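Side-chain contacts in 6-aminohexanoate-dimer hydrolase (Bacillus anthracis, PDB 4GB7), which is a putative 6-aminohexanoate-dimer hydrolase that probably cleaves the amide bond of short nylon oligomers with a serine nucleophile, as in related beta-lactamase-like enzymes: residues 37-42 with 60-65; 156-161 with 262-267; 245-250 with 345-350. All blocks are in the same frame, centred on the assembly; numbering follows the deposited sequence. Where two conformers were deposited one is given.

How the interactions relate
The three contacts are separate and none touches another. Interaction 1 comes first along the chain and closes around helix 52-56 near the N-terminal end of the model. Its centre is about 35 Å from that of interaction 2 and about 36 Å from that of interaction 3, which sits on the other side of the chain's centre. Interactions 2 and 3 have centres about 27 Å apart and both belong to the beta-lactamase-like part of the chain. Their segments alternate along the chain. Helix 251-265 links them: 245-250 leads into its start and 262-267 covers its end. Interaction 3 borders the probable active site, while interactions 1 and 2 are peripheral packing.

Interaction 1 (37-42 with 60-65); sequences PSKNNV and MKEFTL
The loops on either side of helix 52-56, near the N-terminal end of the model, are brought together here, where Lys39 and Val42 meet Glu62 and Phe63. The contact has a polar part and an apolar part. Lys39 has CG anti to its backbone nitrogen (chi1 -164°) and is extended from there on, which carries its end across to the 60-65 loop. There Lys39 CE lies 3.2 Å from the backbone Glu62 O, a close carbon-to-oxygen approach and not a hydrogen bond. The ammonium and carboxylate do not pair directly, since Lys39 NZ and Glu62 OE1 are 5.0 Å apart. The polar link is a water. It accepts from Lys39 NZ at 2.8 Å and donates to Glu62 OE1 at 3.0 Å. The opposite charges probably still attract each other weakly.

The apolar part is one methyl against one ring. Val42 CG1 comes to 3.8 Å from Phe63 CE1, and the two side chains cross at about a right angle. The methyl meets the ring obliquely.

Each loop is also braced from within. Asn41 OD1 accepts from Ser38 N at 2.9 Å, with the donor 37° out of the carbonyl plane. Met60 O, of a selenomethionine, is gripped from opposite faces of its plane by Thr64 OG1, at 2.8 Å, and by Phe63 N.

Around the contact, Trp55 of helix 52-56 packs on Lys39 and Val42, and the ring of Trp47 meets that of Phe63. Met60 and Thr64 lean on strand 287-290, the neighbour of strand 66-69 in the four-stranded sheet.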
ATOM      1  N   PRO A  37      12.996  -4.614  21.261  1.00 31.78           N
ATOM      2  CA  PRO A  37      11.929  -5.526  20.868  1.00 32.35           C
ATOM      3  C   PRO A  37      12.388  -6.842  20.252  1.00 31.24           C
ATOM      4  O   PRO A  37      13.389  -6.900  19.577  1.00 30.33           O
ATOM      5  CB  PRO A  37      11.095  -4.699  19.892  1.00 34.40           C
ATOM      6  CG  PRO A  37      12.017  -3.684  19.337  1.00 30.88           C
ATOM      7  CD  PRO A  37      13.067  -3.423  20.392  1.00 32.57           C
ATOM      8  N   SER A  38      11.614  -7.887  20.521  1.00 28.75           N
ATOM      9  CA  SER A  38      11.877  -9.237  20.084  1.00 31.77           C
ATOM     10  C   SER A  38      10.572 -10.021  20.054  1.00 27.56           C
ATOM     11  O   SER A  38       9.534  -9.560  20.561  1.00 27.20           O
ATOM     12  CB  SER A  38      12.836  -9.914  21.060  1.00 37.66           C
ATOM     13  OG  SER A  38      12.148 -10.232  22.259  1.00 37.06           O
ATOM     14  N   LYS A  39      10.639 -11.211  19.478  1.00 27.90           N
ATOM     15  CA  LYS A  39       9.496 -12.109  19.460  1.00 29.71           C
ATOM     16  C   LYS A  39       8.920 -12.369  20.867  1.00 31.44           C
ATOM     17  O   LYS A  39       7.708 -12.476  21.017  1.00 34.58           O
ATOM     18  CB  LYS A  39       9.830 -13.430  18.804  1.00 31.21           C
ATOM     19  CG  LYS A  39       8.602 -14.224  18.428  1.00 32.70           C
ATOM     20  CD  LYS A  39       8.991 -15.557  17.781  1.00 41.80           C
ATOM     21  CE  LYS A  39       7.766 -16.275  17.238  1.00 42.54           C
ATOM     22  NZ  LYS A  39       8.061 -17.712  16.943  1.00 54.00           N
ATOM     23  N   ASN A  40       9.798 -12.458  21.877  1.00 32.37           N
ATOM     24  CA  ASN A  40       9.386 -12.703  23.261  1.00 34.36           C
ATOM     25  C   ASN A  40       8.632 -11.563  23.948  1.00 34.72           C
ATOM     26  O   ASN A  40       7.935 -11.793  24.944  1.00 38.36           O
ATOM     27  CB  ASN A  40      10.617 -13.030  24.106  1.00 40.30           C
ATOM     28  CG  ASN A  40      11.370 -14.244  23.595  1.00 50.17           C
ATOM     29  OD1 ASN A  40      10.774 -15.178  23.042  1.00 58.93           O
ATOM     30  ND2 ASN A  40      12.687 -14.233  23.767  1.00 61.15           N
ATOM     31  N   ASN A  41       8.773 -10.339  23.438  1.00 27.13           N
ATOM     32  CA  ASN A  41       8.097  -9.202  24.058  1.00 29.13           C
ATOM     33  C   ASN A  41       7.119  -8.439  23.219  1.00 27.52           C
ATOM     34  O   ASN A  41       6.449  -7.545  23.739  1.00 26.53           O
ATOM     35  CB  ASN A  41       9.081  -8.258  24.752  1.00 31.64           C
ATOM     36  CG  ASN A  41      10.046  -7.582  23.799  1.00 30.24           C
ATOM     37  OD1 ASN A  41       9.729  -7.352  22.653  1.00 30.31           O
ATOM     38  ND2 ASN A  41      11.239  -7.217  24.307  1.00 35.86           N
ATOM     39  N   VAL A  42       6.996  -8.817  21.950  1.00 29.15           N
ATOM     40  CA  VAL A  42       6.007  -8.215  21.061  1.00 26.87           C
ATOM     41  C   VAL A  42       4.706  -9.002  21.175  1.00 27.37           C
ATOM     42  O   VAL A  42       4.703 -10.223  21.012  1.00 33.00           O
ATOM     43  CB  VAL A  42       6.514  -8.179  19.605  1.00 28.06           C
ATOM     44  CG1 VAL A  42       5.416  -7.744  18.649  1.00 27.33           C
ATOM     45  CG2 VAL A  42       7.692  -7.220  19.496  1.00 24.40           C
HETATM   46  N   MSE A  60       6.876  -9.737  10.311  1.00 20.31           N
HETATM   47  CA  MSE A  60       5.440 -10.002  10.478  0.70 21.26           C
HETATM   48  C   MSE A  60       5.129 -11.501  10.426  1.00 20.79           C
HETATM   49  O   MSE A  60       4.285 -12.024  11.203  1.00 21.08           O
HETATM   50  CB  MSE A  60       4.595  -9.206   9.464  0.70 18.16           C
HETATM   51  CG  MSE A  60       4.378  -7.722   9.788  0.70 22.82           C
HETATM   52 SE   MSE A  60       3.370  -7.366  11.408  0.49 20.89          SE
HETATM   53  CE  MSE A  60       1.589  -7.802  10.813  0.70 25.83           C
ATOM     54  N   LYS A  61       5.835 -12.224   9.568  1.00 20.34           N
ATOM     55  CA  LYS A  61       5.572 -13.654   9.453  1.00 21.57           C
ATOM     56  C   LYS A  61       5.933 -14.442  10.731  1.00 19.97           C
ATOM     57  O   LYS A  61       5.550 -15.589  10.858  1.00 25.96           O
ATOM     58  CB  LYS A  61       6.293 -14.252   8.262  1.00 24.09           C
ATOM     59  CG  LYS A  61       7.808 -14.120   8.284  1.00 23.52           C
ATOM     60  CD  LYS A  61       8.426 -14.894   7.140  1.00 27.08           C
ATOM     61  CE  LYS A  61       9.859 -14.471   6.923  1.00 29.34           C
ATOM     62  NZ  LYS A  61      10.409 -15.075   5.676  1.00 37.36           N
ATOM     63  N   GLU A  62       6.709 -13.865  11.646  1.00 19.90           N
ATOM     64  CA  GLU A  62       6.966 -14.531  12.948  1.00 21.52           C
ATOM     65  C   GLU A  62       5.894 -14.282  14.006  1.00 23.38           C
ATOM     66  O   GLU A  62       5.943 -14.868  15.079  1.00 31.47           O
ATOM     67  CB  GLU A  62       8.327 -14.102  13.507  1.00 22.84           C
ATOM     68  CG  GLU A  62       9.487 -14.389  12.586  1.00 25.11           C
ATOM     69  CD  GLU A  62      10.817 -14.181  13.270  1.00 23.11           C
ATOM     70  OE1 GLU A  62      10.931 -14.455  14.504  1.00 32.41           O
ATOM     71  OE2 GLU A  62      11.727 -13.674  12.572  1.00 28.94           O
ATOM     72  N   PHE A  63       4.890 -13.483  13.662  1.00 25.21           N
ATOM     73  CA  PHE A  63       3.910 -12.939  14.582  1.00 30.50           C
ATOM     74  C   PHE A  63       2.482 -13.330  14.173  1.00 24.47           C
ATOM     75  O   PHE A  63       1.581 -13.325  14.992  1.00 25.08           O
ATOM     76  CB  PHE A  63       4.125 -11.383  14.558  1.00 35.90           C
ATOM     77  CG  PHE A  63       3.202 -10.614  15.426  1.00 33.47           C
ATOM     78  CD1 PHE A  63       3.304 -10.689  16.791  1.00 42.08           C
ATOM     79  CD2 PHE A  63       2.241  -9.788  14.875  1.00 39.38           C
ATOM     80  CE1 PHE A  63       2.457  -9.967  17.611  1.00 40.38           C
ATOM     81  CE2 PHE A  63       1.381  -9.068  15.679  1.00 37.36           C
ATOM     82  CZ  PHE A  63       1.495  -9.161  17.055  1.00 39.57           C
ATOM     83  N   THR A  64       2.300 -13.720  12.919  1.00 21.78           N
ATOM     84  CA  THR A  64       0.980 -13.844  12.314  1.00 20.13           C
ATOM     85  C   THR A  64       0.936 -15.040  11.363  1.00 18.95           C
ATOM     86  O   THR A  64       1.958 -15.587  10.959  1.00 24.03           O
ATOM     87  CB  THR A  64       0.658 -12.605  11.413  1.00 29.86           C
ATOM     88  OG1 THR A  64       1.624 -12.551  10.352  1.00 39.54           O
ATOM     89  CG2 THR A  64       0.699 -11.332  12.152  1.00 29.99           C
ATOM     90  N   LEU A  65      -0.274 -15.373  10.941  1.00 20.44           N
ATOM     91  CA  LEU A  65      -0.500 -16.303   9.860  1.00 22.01           C
ATOM     92  C   LEU A  65      -0.308 -15.608   8.511  1.00 18.95           C
ATOM     93  O   LEU A  65      -0.723 -14.454   8.341  1.00 19.62           O
ATOM     94  CB  LEU A  65      -1.931 -16.815   9.935  1.00 21.58           C
ATOM     95  CG  LEU A  65      -2.365 -17.550  11.232  1.00 23.94           C
ATOM     96  CD1 LEU A  65      -3.827 -17.970  11.044  1.00 27.02           C
ATOM     97  CD2 LEU A  65      -1.415 -18.708  11.553  1.00 30.46           C
TER
HETATM   98  O   HOH W   1       9.798 -17.192  14.859  1.00 46.12           O

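Interaction 2 (156-161 with 262-267); sequences ENRIDL and RTITGK
Ile264 turns CG2 anti to its backbone nitrogen and CG1 beside it (chi1 -66°), and so offers one branch to Arg158 and the other to Ile159. Arg158 is bent at chi3 (70°), which lays its guanidinium over the first branch. Ile264 CG2 sits over one face of that flat group, 3.7 Å from Arg158 NH2 and 3.8 Å from Arg158 NE. Arg158 and Ile264 run antiparallel, each passing alongside the other.

The second branch packs mainly on Ile159. Ile264 CG1 meets Ile159 CG2 at 3.6 Å. Ile264 CD1 also touches Ile159 CG2 and comes to 3.7 Å from the backbone Arg158 O.

Arg158 NH2 is also 3.1 Å from Ile264 O, but the angle is too poor for a hydrogen bond. The polar link to the helix end runs through a water in the guanidinium plane. That water accepts from Arg158 NH2 at 2.7 Å and donates to Thr265 O at 3.1 Å. Thr265 OG1 accepts from Lys267 N in an ST turn and is also bonded to Ile261 O, which ties down the end of the helix.

The contact joins two helix ends. Asn157 closes helix 143-155 in a Schellman motif, and Gly266 follows helix 251-265 with positive phi. Ile159 also packs on Leu153 of helix 143-155 and Leu182 of helix 182-186. Lys267 forms a salt bridge to Glu275 of helix 269-278.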
ATOM      1  N   GLU A 156     -10.186  -8.320 -19.149  1.00 21.61           N
ATOM      2  CA  GLU A 156     -10.290  -9.705 -19.641  1.00 24.67           C
ATOM      3  C   GLU A 156     -11.770 -10.071 -19.796  1.00 25.88           C
ATOM      4  O   GLU A 156     -12.071 -11.176 -20.192  1.00 27.51           O
ATOM      5  CB  GLU A 156      -9.624 -10.704 -18.669  1.00 27.20           C
ATOM      6  CG  GLU A 156      -8.091 -10.553 -18.461  1.00 30.53           C
ATOM      7  CD  GLU A 156      -7.534 -11.335 -17.243  1.00 33.77           C
ATOM      8  OE1 GLU A 156      -8.271 -12.196 -16.717  1.00 39.60           O
ATOM      9  OE2 GLU A 156      -6.348 -11.098 -16.798  1.00 35.85           O
ATOM     10  N   ASN A 157     -12.661  -9.128 -19.501  1.00 24.07           N
ATOM     11  CA  ASN A 157     -14.131  -9.301 -19.518  1.00 22.60           C
ATOM     12  C   ASN A 157     -14.688 -10.348 -18.550  1.00 22.95           C
ATOM     13  O   ASN A 157     -15.686 -11.024 -18.828  1.00 27.05           O
ATOM     14  CB  ASN A 157     -14.601  -9.482 -20.954  1.00 26.74           C
ATOM     15  CG  ASN A 157     -14.452  -8.187 -21.741  1.00 33.50           C
ATOM     16  OD1 ASN A 157     -14.954  -7.137 -21.327  1.00 38.27           O
ATOM     17  ND2 ASN A 157     -13.714  -8.234 -22.818  1.00 42.10           N
ATOM     18  N   ARG A 158     -14.020 -10.497 -17.421  1.00 21.72           N
ATOM     19  CA  ARG A 158     -14.425 -11.446 -16.381  1.00 19.71           C
ATOM     20  C   ARG A 158     -15.315 -10.810 -15.318  1.00 21.94           C
ATOM     21  O   ARG A 158     -16.073 -11.514 -14.588  1.00 23.29           O
ATOM     22  CB  ARG A 158     -13.189 -12.080 -15.737  1.00 23.11           C
ATOM     23  CG  ARG A 158     -12.445 -12.927 -16.768  1.00 27.52           C
ATOM     24  CD  ARG A 158     -11.388 -13.788 -16.164  1.00 33.42           C
ATOM     25  NE  ARG A 158     -12.001 -14.859 -15.381  1.00 34.95           N
ATOM     26  CZ  ARG A 158     -11.316 -15.751 -14.672  1.00 36.20           C
ATOM     27  NH1 ARG A 158      -9.986 -15.682 -14.612  1.00 34.24           N
ATOM     28  NH2 ARG A 158     -11.976 -16.670 -13.982  1.00 42.70           N
ATOM     29  N   ILE A 159     -15.180  -9.495 -15.206  1.00 19.97           N
ATOM     30  CA  ILE A 159     -15.991  -8.646 -14.331  1.00 16.97           C
ATOM     31  C   ILE A 159     -16.252  -7.317 -15.072  1.00 19.34           C
ATOM     32  O   ILE A 159     -15.548  -6.944 -16.032  1.00 21.07           O
ATOM     33  CB  ILE A 159     -15.298  -8.364 -12.978  1.00 19.11           C
ATOM     34  CG1 ILE A 159     -14.004  -7.602 -13.140  1.00 23.10           C
ATOM     35  CG2 ILE A 159     -15.102  -9.650 -12.150  1.00 21.57           C
ATOM     36  CD1 ILE A 159     -13.233  -7.350 -11.859  1.00 22.46           C
ATOM     37  N   ASP A 160     -17.269  -6.606 -14.607  1.00 22.07           N
ATOM     38  CA  ASP A 160     -17.678  -5.326 -15.129  1.00 20.11           C
ATOM     39  C   ASP A 160     -17.617  -4.350 -13.971  1.00 23.05           C
ATOM     40  O   ASP A 160     -18.321  -4.533 -12.967  1.00 22.24           O
ATOM     41  CB  ASP A 160     -19.101  -5.463 -15.633  1.00 20.06           C
ATOM     42  CG  ASP A 160     -19.639  -4.208 -16.307  1.00 23.60           C
ATOM     43  OD1 ASP A 160     -19.218  -3.092 -16.030  1.00 27.17           O
ATOM     44  OD2 ASP A 160     -20.604  -4.360 -17.091  1.00 27.60           O
ATOM     45  N   LEU A 161     -16.782  -3.331 -14.120  1.00 20.53           N
ATOM     46  CA  LEU A 161     -16.555  -2.364 -13.068  1.00 20.66           C
ATOM     47  C   LEU A 161     -17.797  -1.523 -12.715  1.00 20.30           C
ATOM     48  O   LEU A 161     -17.874  -0.930 -11.662  1.00 22.32           O
ATOM     49  CB  LEU A 161     -15.371  -1.487 -13.420  1.00 21.29           C
ATOM     50  CG  LEU A 161     -14.013  -2.177 -13.525  1.00 24.64           C
ATOM     51  CD1 LEU A 161     -12.912  -1.180 -13.867  1.00 26.27           C
ATOM     52  CD2 LEU A 161     -13.664  -2.899 -12.236  1.00 31.20           C
ATOM     53  N   ARG A 262     -11.046 -13.473  -5.537  1.00 18.94           N
ATOM     54  CA  ARG A 262     -10.986 -14.865  -5.102  1.00 18.01           C
ATOM     55  C   ARG A 262     -12.149 -15.645  -5.676  1.00 20.05           C
ATOM     56  O   ARG A 262     -11.985 -16.751  -6.161  1.00 20.52           O
ATOM     57  CB  ARG A 262     -10.978 -14.960  -3.598  1.00 19.46           C
ATOM     58  CG  ARG A 262      -9.767 -14.361  -2.873  1.00 19.86           C
ATOM     59  CD  ARG A 262      -9.975 -14.342  -1.372  1.00 20.40           C
ATOM     60  NE  ARG A 262      -8.925 -13.565  -0.708  1.00 20.12           N
ATOM     61  CZ  ARG A 262      -9.086 -12.378  -0.126  1.00 20.29           C
ATOM     62  NH1 ARG A 262     -10.298 -11.846   0.067  1.00 20.34           N
ATOM     63  NH2 ARG A 262      -8.050 -11.763   0.413  1.00 20.63           N
ATOM     64  N   THR A 263     -13.329 -15.066  -5.612  1.00 19.56           N
ATOM     65  CA  THR A 263     -14.516 -15.730  -6.115  1.00 20.41           C
ATOM     66  C   THR A 263     -14.470 -15.972  -7.609  1.00 21.83           C
ATOM     67  O   THR A 263     -14.802 -17.100  -8.087  1.00 22.09           O
ATOM     68  CB  THR A 263     -15.774 -14.929  -5.744  1.00 22.84           C
ATOM     69  OG1 THR A 263     -15.876 -14.870  -4.324  1.00 25.94           O
ATOM     70  CG2 THR A 263     -17.047 -15.610  -6.285  1.00 24.96           C
ATOM     71  N   ILE A 264     -14.142 -14.917  -8.361  1.00 20.25           N
ATOM     72  CA  ILE A 264     -14.005 -15.042  -9.849  1.00 20.97           C
ATOM     73  C   ILE A 264     -12.940 -16.067 -10.296  1.00 19.99           C
ATOM     74  O   ILE A 264     -13.179 -16.888 -11.167  1.00 22.50           O
ATOM     75  CB  ILE A 264     -13.781 -13.679 -10.523  1.00 20.83           C
ATOM     76  CG1 ILE A 264     -15.027 -12.787 -10.361  1.00 24.34           C
ATOM     77  CG2 ILE A 264     -13.333 -13.816 -11.981  1.00 22.98           C
ATOM     78  CD1 ILE A 264     -16.199 -13.130 -11.241  1.00 25.17           C
ATOM     79  N   THR A 265     -11.768 -16.021  -9.683  1.00 20.14           N
ATOM     80  CA  THR A 265     -10.635 -16.791 -10.156  1.00 18.97           C
ATOM     81  C   THR A 265     -10.518 -18.152  -9.515  1.00 20.83           C
ATOM     82  O   THR A 265      -9.817 -19.041 -10.046  1.00 22.96           O
ATOM     83  CB  THR A 265      -9.325 -16.033  -9.887  1.00 19.23           C
ATOM     84  OG1 THR A 265      -9.083 -15.964  -8.483  1.00 22.17           O
ATOM     85  CG2 THR A 265      -9.345 -14.656 -10.514  1.00 21.30           C
ATOM     86  N   GLY A 266     -11.180 -18.345  -8.381  1.00 20.84           N
ATOM     87  CA  GLY A 266     -11.065 -19.596  -7.666  1.00 20.50           C
ATOM     88  C   GLY A 266      -9.692 -19.816  -7.036  1.00 20.74           C
ATOM     89  O   GLY A 266      -9.360 -20.948  -6.657  1.00 23.32           O
ATOM     90  N   LYS A 267      -8.917 -18.738  -6.892  1.00 21.53           N
ATOM     91  CA  LYS A 267      -7.543 -18.799  -6.347  1.00 19.75           C
ATOM     92  C   LYS A 267      -7.419 -17.765  -5.238  1.00 20.16           C
ATOM     93  O   LYS A 267      -8.210 -16.834  -5.184  1.00 23.69           O
ATOM     94  CB  LYS A 267      -6.525 -18.489  -7.448  1.00 23.27           C
ATOM     95  CG  LYS A 267      -6.489 -19.503  -8.595  1.00 25.61           C
ATOM     96  CD  LYS A 267      -5.627 -19.060  -9.749  1.00 29.01           C
ATOM     97  CE  LYS A 267      -5.450 -20.181 -10.777  1.00 39.47           C
ATOM     98  NZ  LYS A 267      -4.455 -19.817 -11.817  1.00 36.44           N
TER
HETATM   99  O   HOH W   2     -10.335 -18.618 -13.112  1.00 40.10           O

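Interaction 3 (245-250 with 345-350); sequences SVFSYN and LAIGPG
Phe247 and Ile347 run alongside each other in the same direction, with CB and CG2 of the isoleucine over one face of the ring. Ile347 CG2 stands almost exactly above the ring centre, 3.8 Å from the centroid and 7° off the normal, a CH-pi contact. Ile347 CB lies over the same face nearer the rim, 3.7 Å from Phe247 CD2. Phe247 CG is anti to the backbone nitrogen (chi1 175°), which sends the ring alongside the 345-350 loop. The backbone of that loop takes part as well. Ile347 O is 3.3 Å from Phe247 CD2, and Ala346 O is 3.7 Å from Phe247 CB. On the opposite face of the ring, Tyr249 N lies offset toward the rim.

No direct hydrogen bond joins the two loops. Two waters do this work. One donates to both Phe247 O and Ile347 O, at 2.6 Å from the latter. The other accepts from Phe247 N and donates to Ala346 O, at 2.9 Å. Both backbone polar groups of Phe247 are thus linked to the facing loop.

The ring of Phe247 also meets Tyr355 of strand 354-356. Two residues on, Tyr249 OH is hydrogen-bonded to Ser140 OG and more weakly to Lys143 NZ. Ser140 and Lys143 fit the SxxK motif, and Tyr249 the tyrosine of a YxN motif, as in serine beta-lactamases and their relatives. The contact therefore probably flanks the active site.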
ATOM      1  N   SER A 245     -20.977   9.087  -3.637  1.00 26.91           N
ATOM      2  CA  SER A 245     -21.319  10.479  -3.325  1.00 27.33           C
ATOM      3  C   SER A 245     -20.164  11.325  -2.835  1.00 27.13           C
ATOM      4  O   SER A 245     -20.166  12.553  -3.037  1.00 31.57           O
ATOM      5  CB  SER A 245     -22.476  10.534  -2.327  1.00 27.47           C
ATOM      6  OG  SER A 245     -22.091  10.119  -1.039  1.00 29.96           O
ATOM      7  N   VAL A 246     -19.181  10.682  -2.207  1.00 25.73           N
ATOM      8  CA  VAL A 246     -18.011  11.382  -1.650  1.00 24.43           C
ATOM      9  C   VAL A 246     -16.876  10.371  -1.438  1.00 24.19           C
ATOM     10  O   VAL A 246     -17.125   9.185  -1.282  1.00 24.41           O
ATOM     11  CB  VAL A 246     -18.331  12.066  -0.303  1.00 24.67           C
ATOM     12  CG1 VAL A 246     -18.669  11.032   0.777  1.00 25.42           C
ATOM     13  CG2 VAL A 246     -17.209  12.997   0.126  1.00 28.62           C
ATOM     14  N   PHE A 247     -15.653  10.865  -1.406  1.00 24.09           N
ATOM     15  CA  PHE A 247     -14.504  10.060  -1.030  1.00 24.04           C
ATOM     16  C   PHE A 247     -14.566   9.725   0.461  1.00 24.90           C
ATOM     17  O   PHE A 247     -14.759  10.620   1.301  1.00 25.24           O
ATOM     18  CB  PHE A 247     -13.207  10.809  -1.358  1.00 21.95           C
ATOM     19  CG  PHE A 247     -11.951  10.114  -0.906  1.00 22.95           C
ATOM     20  CD1 PHE A 247     -11.407   9.120  -1.670  1.00 22.16           C
ATOM     21  CD2 PHE A 247     -11.293  10.494   0.259  1.00 22.76           C
ATOM     22  CE1 PHE A 247     -10.229   8.500  -1.310  1.00 22.10           C
ATOM     23  CE2 PHE A 247     -10.112   9.847   0.644  1.00 25.35           C
ATOM     24  CZ  PHE A 247      -9.572   8.860  -0.152  1.00 23.01           C
ATOM     25  N   SER A 248     -14.364   8.442   0.787  1.00 20.34           N
ATOM     26  CA  SER A 248     -14.247   7.975   2.162  1.00 23.04           C
ATOM     27  C   SER A 248     -13.294   6.802   2.152  1.00 20.95           C
ATOM     28  O   SER A 248     -13.651   5.708   1.690  1.00 21.50           O
ATOM     29  CB  SER A 248     -15.611   7.537   2.719  1.00 21.91           C
ATOM     30  OG  SER A 248     -15.489   7.154   4.073  1.00 24.16           O
ATOM     31  N   TYR A 249     -12.070   7.031   2.630  1.00 21.47           N
ATOM     32  CA  TYR A 249     -11.064   5.976   2.617  1.00 19.62           C
ATOM     33  C   TYR A 249     -11.470   4.838   3.548  1.00 21.94           C
ATOM     34  O   TYR A 249     -11.730   5.063   4.730  1.00 24.97           O
ATOM     35  CB  TYR A 249      -9.747   6.561   3.056  1.00 21.53           C
ATOM     36  CG  TYR A 249      -8.538   5.693   2.838  1.00 20.63           C
ATOM     37  CD1 TYR A 249      -7.904   5.622   1.595  1.00 24.88           C
ATOM     38  CD2 TYR A 249      -7.979   5.012   3.878  1.00 28.56           C
ATOM     39  CE1 TYR A 249      -6.751   4.876   1.414  1.00 21.01           C
ATOM     40  CE2 TYR A 249      -6.842   4.241   3.709  1.00 27.46           C
ATOM     41  CZ  TYR A 249      -6.228   4.184   2.484  1.00 23.08           C
ATOM     42  OH  TYR A 249      -5.094   3.437   2.375  1.00 22.12           O
ATOM     43  N   ASN A 250     -11.533   3.611   3.017  1.00 19.64           N
ATOM     44  CA  ASN A 250     -11.915   2.478   3.829  1.00 19.54           C
ATOM     45  C   ASN A 250     -11.241   1.176   3.359  1.00 20.14           C
ATOM     46  O   ASN A 250     -11.436   0.742   2.230  1.00 20.85           O
ATOM     47  CB  ASN A 250     -13.443   2.314   3.778  1.00 19.33           C
ATOM     48  CG  ASN A 250     -14.003   1.517   4.947  1.00 19.43           C
ATOM     49  OD1 ASN A 250     -13.608   0.366   5.190  1.00 21.57           O
ATOM     50  ND2 ASN A 250     -14.953   2.143   5.691  1.00 24.70           N
ATOM     51  N   LEU A 345     -12.379  13.454  -9.057  1.00 23.00           N
ATOM     52  CA  LEU A 345     -12.134  12.401  -8.062  1.00 21.57           C
ATOM     53  C   LEU A 345     -11.389  12.989  -6.869  1.00 22.88           C
ATOM     54  O   LEU A 345     -10.447  12.372  -6.348  1.00 22.21           O
ATOM     55  CB  LEU A 345     -11.376  11.208  -8.685  1.00 22.98           C
ATOM     56  CG  LEU A 345     -12.135  10.454  -9.783  1.00 23.90           C
ATOM     57  CD1 LEU A 345     -11.234   9.470 -10.519  1.00 24.14           C
ATOM     58  CD2 LEU A 345     -13.379   9.781  -9.224  1.00 27.82           C
ATOM     59  N   ALA A 346     -11.839  14.151  -6.412  1.00 21.00           N
ATOM     60  CA  ALA A 346     -11.170  14.856  -5.312  1.00 19.24           C
ATOM     61  C   ALA A 346     -11.422  14.102  -4.022  1.00 22.72           C
ATOM     62  O   ALA A 346     -12.445  13.434  -3.876  1.00 22.99           O
ATOM     63  CB  ALA A 346     -11.679  16.274  -5.170  1.00 22.29           C
ATOM     64  N   ILE A 347     -10.497  14.225  -3.077  1.00 21.18           N
ATOM     65  CA  ILE A 347     -10.631  13.527  -1.807  1.00 21.85           C
ATOM     66  C   ILE A 347     -11.563  14.269  -0.817  1.00 22.09           C
ATOM     67  O   ILE A 347     -11.845  13.786   0.283  1.00 26.62           O
ATOM     68  CB  ILE A 347      -9.266  13.183  -1.167  1.00 20.46           C
ATOM     69  CG1 ILE A 347      -8.442  14.434  -0.840  1.00 20.09           C
ATOM     70  CG2 ILE A 347      -8.557  12.212  -2.072  1.00 22.40           C
ATOM     71  CD1 ILE A 347      -7.231  14.182   0.042  1.00 23.96           C
ATOM     72  N   GLY A 348     -12.075  15.425  -1.235  1.00 24.98           N
ATOM     73  CA  GLY A 348     -13.030  16.184  -0.436  1.00 27.92           C
ATOM     74  C   GLY A 348     -13.371  17.451  -1.191  1.00 31.81           C
ATOM     75  O   GLY A 348     -12.748  17.755  -2.203  1.00 29.75           O
ATOM     76  N   PRO A 349     -14.355  18.203  -0.707  1.00 33.73           N
ATOM     77  CA  PRO A 349     -14.746  19.405  -1.442  1.00 32.06           C
ATOM     78  C   PRO A 349     -13.592  20.383  -1.579  1.00 28.79           C
ATOM     79  O   PRO A 349     -12.953  20.737  -0.596  1.00 35.32           O
ATOM     80  CB  PRO A 349     -15.885  19.986  -0.584  1.00 41.23           C
ATOM     81  CG  PRO A 349     -16.410  18.822   0.178  1.00 49.44           C
ATOM     82  CD  PRO A 349     -15.197  17.975   0.470  1.00 41.94           C
ATOM     83  N   GLY A 350     -13.294  20.772  -2.813  1.00 30.64           N
ATOM     84  CA  GLY A 350     -12.207  21.699  -3.095  1.00 30.67           C
ATOM     85  C   GLY A 350     -10.806  21.127  -2.962  1.00 31.04           C
ATOM     86  O   GLY A 350      -9.827  21.859  -3.137  1.00 29.93           O
TER
HETATM   87  O   HOH W   3     -13.931  13.196   1.702  1.00 29.07           O
HETATM   88  O   HOH W   4     -14.924  13.462  -2.385  1.00 32.19           O